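Local coordinates for molybdopterin biosynthesis Mog protein (Mycobacterium tuberculosis, PDB 2G4R) that probably binds molybdopterin and takes part in a late step of molybdenum cofactor biosynthesis, at residues E82-V85 / A86-Y90; V107-S110 / V111-R114. All coordinates share one frame; numbering follows the deposited sequence.

Overall arrangement
Both contacts are local turns of backbone within the probable molybdopterin-binding domain, and they come in series along the chain: interaction 1 closes helix 80-87 and leads into strand 90-91, while interaction 2 is a 3-10 turn in the loop between helix 93-102 and strand 117-120. Their centres lie about 21 Å apart, yet a salt bridge joins them, with Glu82 OE2 3.0 Å from Arg114 NH1. Strand 90-91, which begins at the last residue of interaction 1, pairs with strand 117-120, which follows interaction 2. The two interactions thus lead into neighbouring antiparallel strands at one end of the mixed sheet, and charge pairing ties the helix to the loop.

Interaction 1: E82-V85 / A86-Y90; sequences EHTV and AVLDY
Leu88 N, the amide that ends the helix, is shared between two carbonyls: it bonds to Thr84 O at 2.9 Å and more weakly to Val85 O at 3.2 Å. The first bond has the i to i+4 spacing of an alpha-helix, and its C=O...N angle of 161° puts the donor almost on the carbonyl axis. The second has 3-10 spacing and a more bent N-H...O angle of 126°, consistent with a tightening of the last turn. Leu88 itself leaves helical geometry. Two residues earlier, Ala86 N bonds to Glu82 O at 3.0 Å, whereas the bond from Val87 N to His83 O is weak. Side chains follow the same spacing. With CG anti to its carbonyl carbon (chi1 -76°), Leu88 folds back over the preceding turn and brings CG to 3.2 Å from Thr84 O. Its CD1 meets Thr84 CG2 at 4.0 Å, the two side chains lying alongside each other and pointing the same way. Thr84 OG1, on the other branch of this buried residue, lies within hydrogen-bonding distance of both Thr80 O and Asn127 OD1. Asp89 and Tyr90 then form a classic beta bulge opposite Val119, starting the edge strand. Thr84 and Leu88 pack on Ile125 of strand 123-128, while His83 and Val87 reach helix 49-60, placing the helix end between the sheet and that neighbouring helix.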
loop_
_atom_site.group_PDB
_atom_site.type_symbol
_atom_site.label_atom_id
_atom_site.label_comp_id
_atom_site.label_asym_id
_atom_site.label_seq_id
_atom_site.Cartn_x
_atom_site.Cartn_y
_atom_site.Cartn_z
ATOM N N GLU A 82 16.011 10.861 7.036
ATOM C CA GLU A 82 17.157 10.290 6.327
ATOM C C GLU A 82 16.949 10.193 4.847
ATOM O O GLU A 82 17.809 10.608 4.077
ATOM C CB GLU A 82 17.503 8.886 6.874
ATOM C CG GLU A 82 18.181 8.847 8.201
ATOM C CD GLU A 82 17.274 9.122 9.410
ATOM O OE1 GLU A 82 16.023 9.144 9.299
ATOM O OE2 GLU A 82 17.851 9.329 10.501
ATOM N N HIS A 83 15.845 9.592 4.423
ATOM C CA HIS A 83 15.534 9.513 3.003
ATOM C C HIS A 83 15.378 10.865 2.294
ATOM O O HIS A 83 15.717 10.974 1.105
ATOM C CB HIS A 83 14.340 8.611 2.711
ATOM C CG HIS A 83 14.644 7.165 2.879
ATOM N ND1 HIS A 83 15.230 6.406 1.882
ATOM C CD2 HIS A 83 14.522 6.349 3.952
ATOM C CE1 HIS A 83 15.423 5.176 2.331
ATOM N NE2 HIS A 83 14.970 5.103 3.569
ATOM N N THR A 84 14.848 11.865 3.014
ATOM C CA THR A 84 14.652 13.226 2.507
ATOM C C THR A 84 16.017 13.912 2.337
ATOM O O THR A 84 16.306 14.498 1.274
ATOM C CB THR A 84 13.734 14.022 3.497
ATOM O OG1 THR A 84 12.499 13.303 3.696
ATOM C CG2 THR A 84 13.425 15.433 3.031
ATOM N N VAL A 85 16.821 13.878 3.396
ATOM C CA VAL A 85 18.167 14.444 3.345
ATOM C C VAL A 85 18.951 13.828 2.167
ATOM O O VAL A 85 19.686 14.546 1.500
ATOM C CB VAL A 85 18.979 14.218 4.636
ATOM C CG1 VAL A 85 20.533 14.593 4.426
ATOM C CG2 VAL A 85 18.386 15.010 5.826
ATOM N N ALA A 86 18.786 12.527 1.921
ATOM C CA ALA A 86 19.529 11.869 0.830
ATOM C C ALA A 86 19.192 12.477 -0.515
ATOM O O ALA A 86 20.067 12.641 -1.341
ATOM C CB ALA A 86 19.248 10.331 0.801
ATOM N N VAL A 87 17.921 12.795 -0.736
ATOM C CA VAL A 87 17.459 13.390 -1.975
ATOM C C VAL A 87 17.787 14.883 -2.083
ATOM O O VAL A 87 18.008 15.402 -3.169
ATOM C CB VAL A 87 15.930 13.176 -2.132
ATOM C CG1 VAL A 87 15.390 13.860 -3.325
ATOM C CG2 VAL A 87 15.624 11.698 -2.253
ATOM N N LEU A 88 17.834 15.577 -0.951
ATOM C CA LEU A 88 17.989 17.043 -0.947
ATOM C C LEU A 88 19.362 17.489 -1.416
ATOM O O LEU A 88 20.345 16.802 -1.153
ATOM C CB LEU A 88 17.756 17.586 0.464
ATOM C CG LEU A 88 16.293 17.656 0.911
ATOM C CD1 LEU A 88 16.120 18.244 2.347
ATOM C CD2 LEU A 88 15.514 18.461 -0.041
ATOM N N ASP A 89 19.411 18.630 -2.095
ATOM C CA ASP A 89 20.680 19.349 -2.323
ATOM C C ASP A 89 21.118 19.997 -1.007
ATOM O O ASP A 89 22.295 19.893 -0.612
ATOM C CB ASP A 89 20.529 20.423 -3.416
ATOM C CG ASP A 89 20.319 19.835 -4.807
ATOM O OD1 ASP A 89 20.789 18.710 -5.077
ATOM O OD2 ASP A 89 19.661 20.501 -5.631
ATOM N N TYR A 90 20.172 20.650 -0.311
ATOM C CA TYR A 90 20.443 21.198 0.997
ATOM C C TYR A 90 19.181 21.352 1.854
ATOM O O TYR A 90 18.062 21.328 1.324
ATOM C CB TYR A 90 21.115 22.564 0.857
ATOM C CG TYR A 90 20.354 23.518 -0.025
ATOM C CD1 TYR A 90 19.278 24.258 0.479
ATOM C CD2 TYR A 90 20.727 23.704 -1.349
ATOM C CE1 TYR A 90 18.569 25.118 -0.313
ATOM C CE2 TYR A 90 20.029 24.576 -2.164
ATOM C CZ TYR A 90 18.957 25.284 -1.622
ATOM O OH TYR A 90 18.260 26.129 -2.409
#

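Interaction 2: V107-S110 / V111-R114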
loop_
_atom_site.group_PDB
_atom_site.type_symbol
_atom_site.label_atom_id
_atom_site.label_comp_id
_atom_site.label_asym_id
_atom_site.label_seq_id
_atom_site.Cartn_x
_atom_site.Cartn_y
_atom_site.Cartn_z
ATOM N N VAL A 107 1.501 20.681 22.032
ATOM C CA VAL A 107 1.967 19.296 21.932
ATOM C C VAL A 107 3.469 19.329 22.191
ATOM O O VAL A 107 4.267 19.435 21.259
ATOM C CB VAL A 107 1.609 18.653 20.580
ATOM C CG1 VAL A 107 2.222 17.231 20.434
ATOM C CG2 VAL A 107 0.094 18.588 20.454
ATOM N N PRO A 108 3.861 19.214 23.476
ATOM C CA PRO A 108 5.274 19.326 23.858
ATOM C C PRO A 108 6.184 18.355 23.120
ATOM O O PRO A 108 7.366 18.623 22.961
ATOM C CB PRO A 108 5.271 18.988 25.360
ATOM C CG PRO A 108 3.849 19.229 25.814
ATOM C CD PRO A 108 2.991 18.886 24.630
ATOM N N THR A 109 5.643 17.216 22.704
ATOM C CA THR A 109 6.442 16.194 22.040
ATOM C C THR A 109 6.781 16.559 20.582
ATOM O O THR A 109 7.470 15.819 19.915
ATOM C CB THR A 109 5.717 14.836 22.087
ATOM O OG1 THR A 109 4.350 15.018 21.687
ATOM C CG2 THR A 109 5.776 14.244 23.506
ATOM N N SER A 110 6.262 17.696 20.104
ATOM C CA SER A 110 6.671 18.333 18.841
ATOM C C SER A 110 8.159 18.313 18.626
ATOM O O SER A 110 8.600 18.057 17.516
ATOM C CB SER A 110 6.239 19.798 18.816
ATOM O OG SER A 110 4.966 19.895 18.251
ATOM N N VAL A 111 8.905 18.611 19.695
ATOM C CA VAL A 111 10.385 18.601 19.714
ATOM C C VAL A 111 11.063 17.288 19.248
ATOM O O VAL A 111 12.290 17.262 19.002
ATOM C CB VAL A 111 10.965 18.935 21.163
ATOM C CG1 VAL A 111 10.495 20.285 21.659
ATOM C CG2 VAL A 111 10.565 17.850 22.184
ATOM N N LEU A 112 10.290 16.205 19.189
ATOM C CA LEU A 112 10.811 14.892 18.816
ATOM C C LEU A 112 10.697 14.635 17.329
ATOM O O LEU A 112 11.212 13.627 16.827
ATOM C CB LEU A 112 10.053 13.789 19.568
ATOM C CG LEU A 112 10.107 13.915 21.094
ATOM C CD1 LEU A 112 9.416 12.702 21.701
ATOM C CD2 LEU A 112 11.562 14.024 21.555
ATOM N N SER A 113 9.972 15.490 16.609
ATOM C CA SER A 113 9.902 15.297 15.165
ATOM C C SER A 113 11.206 15.733 14.562
ATOM O O SER A 113 11.657 16.875 14.810
ATOM C CB SER A 113 8.756 16.098 14.513
ATOM O OG SER A 113 8.932 16.078 13.066
ATOM N N ARG A 114 11.789 14.848 13.752
ATOM C CA ARG A 114 13.068 15.067 13.111
ATOM C C ARG A 114 12.964 15.530 11.664
ATOM O O ARG A 114 13.926 15.454 10.913
ATOM C CB ARG A 114 13.900 13.783 13.166
ATOM C CG ARG A 114 14.088 13.317 14.596
ATOM C CD ARG A 114 15.028 12.147 14.576
ATOM N NE ARG A 114 14.487 10.990 13.857
ATOM C CZ ARG A 114 14.990 10.482 12.736
ATOM N NH1 ARG A 114 16.063 11.026 12.137
ATOM N NH2 ARG A 114 14.415 9.435 12.200
#
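Thr109 and Leu112 are joined by an i to i+3 bond across a short 3-10 helix, residues 108-112, in the loop before strand 117-120. Leu112 N donates to Thr109 O at 2.9 Å, and Ser113 N donates to Ser110 O at 3.0 Å. Both N-H...O angles are fairly straight, 161° and 166°, but the donors stand well above the carbonyl planes, about 50° out, and so miss the lone-pair directions. A bond of the same spacing opens the turn: Val107 O accepts the backbone N of Ser110 and, weakly, Ser110 OG, so one carbonyl serves both the amide and the hydroxyl of the same residue. Ser113 ends the turn and bonds to other parts of the chain: with OG anti to its backbone N, the hydroxyl reaches Thr72 OG1 in a hydrogen bond, while its carbonyl accepts from Arg100 NH2. The guanidinium of Arg114 is likewise engaged, through NE to Gly73 O and through the salt bridge to Glu82. Aliphatic groups lean over the carbonyls of the turn. Leu112 lays CB and CG on Thr109 O, with CB 3.3 Å away. Val111 sets its two methyls beside Pro108 O; CG2, wedged between its own backbone N and carbonyl carbon, is the nearer, at 3.4 Å from that oxygen.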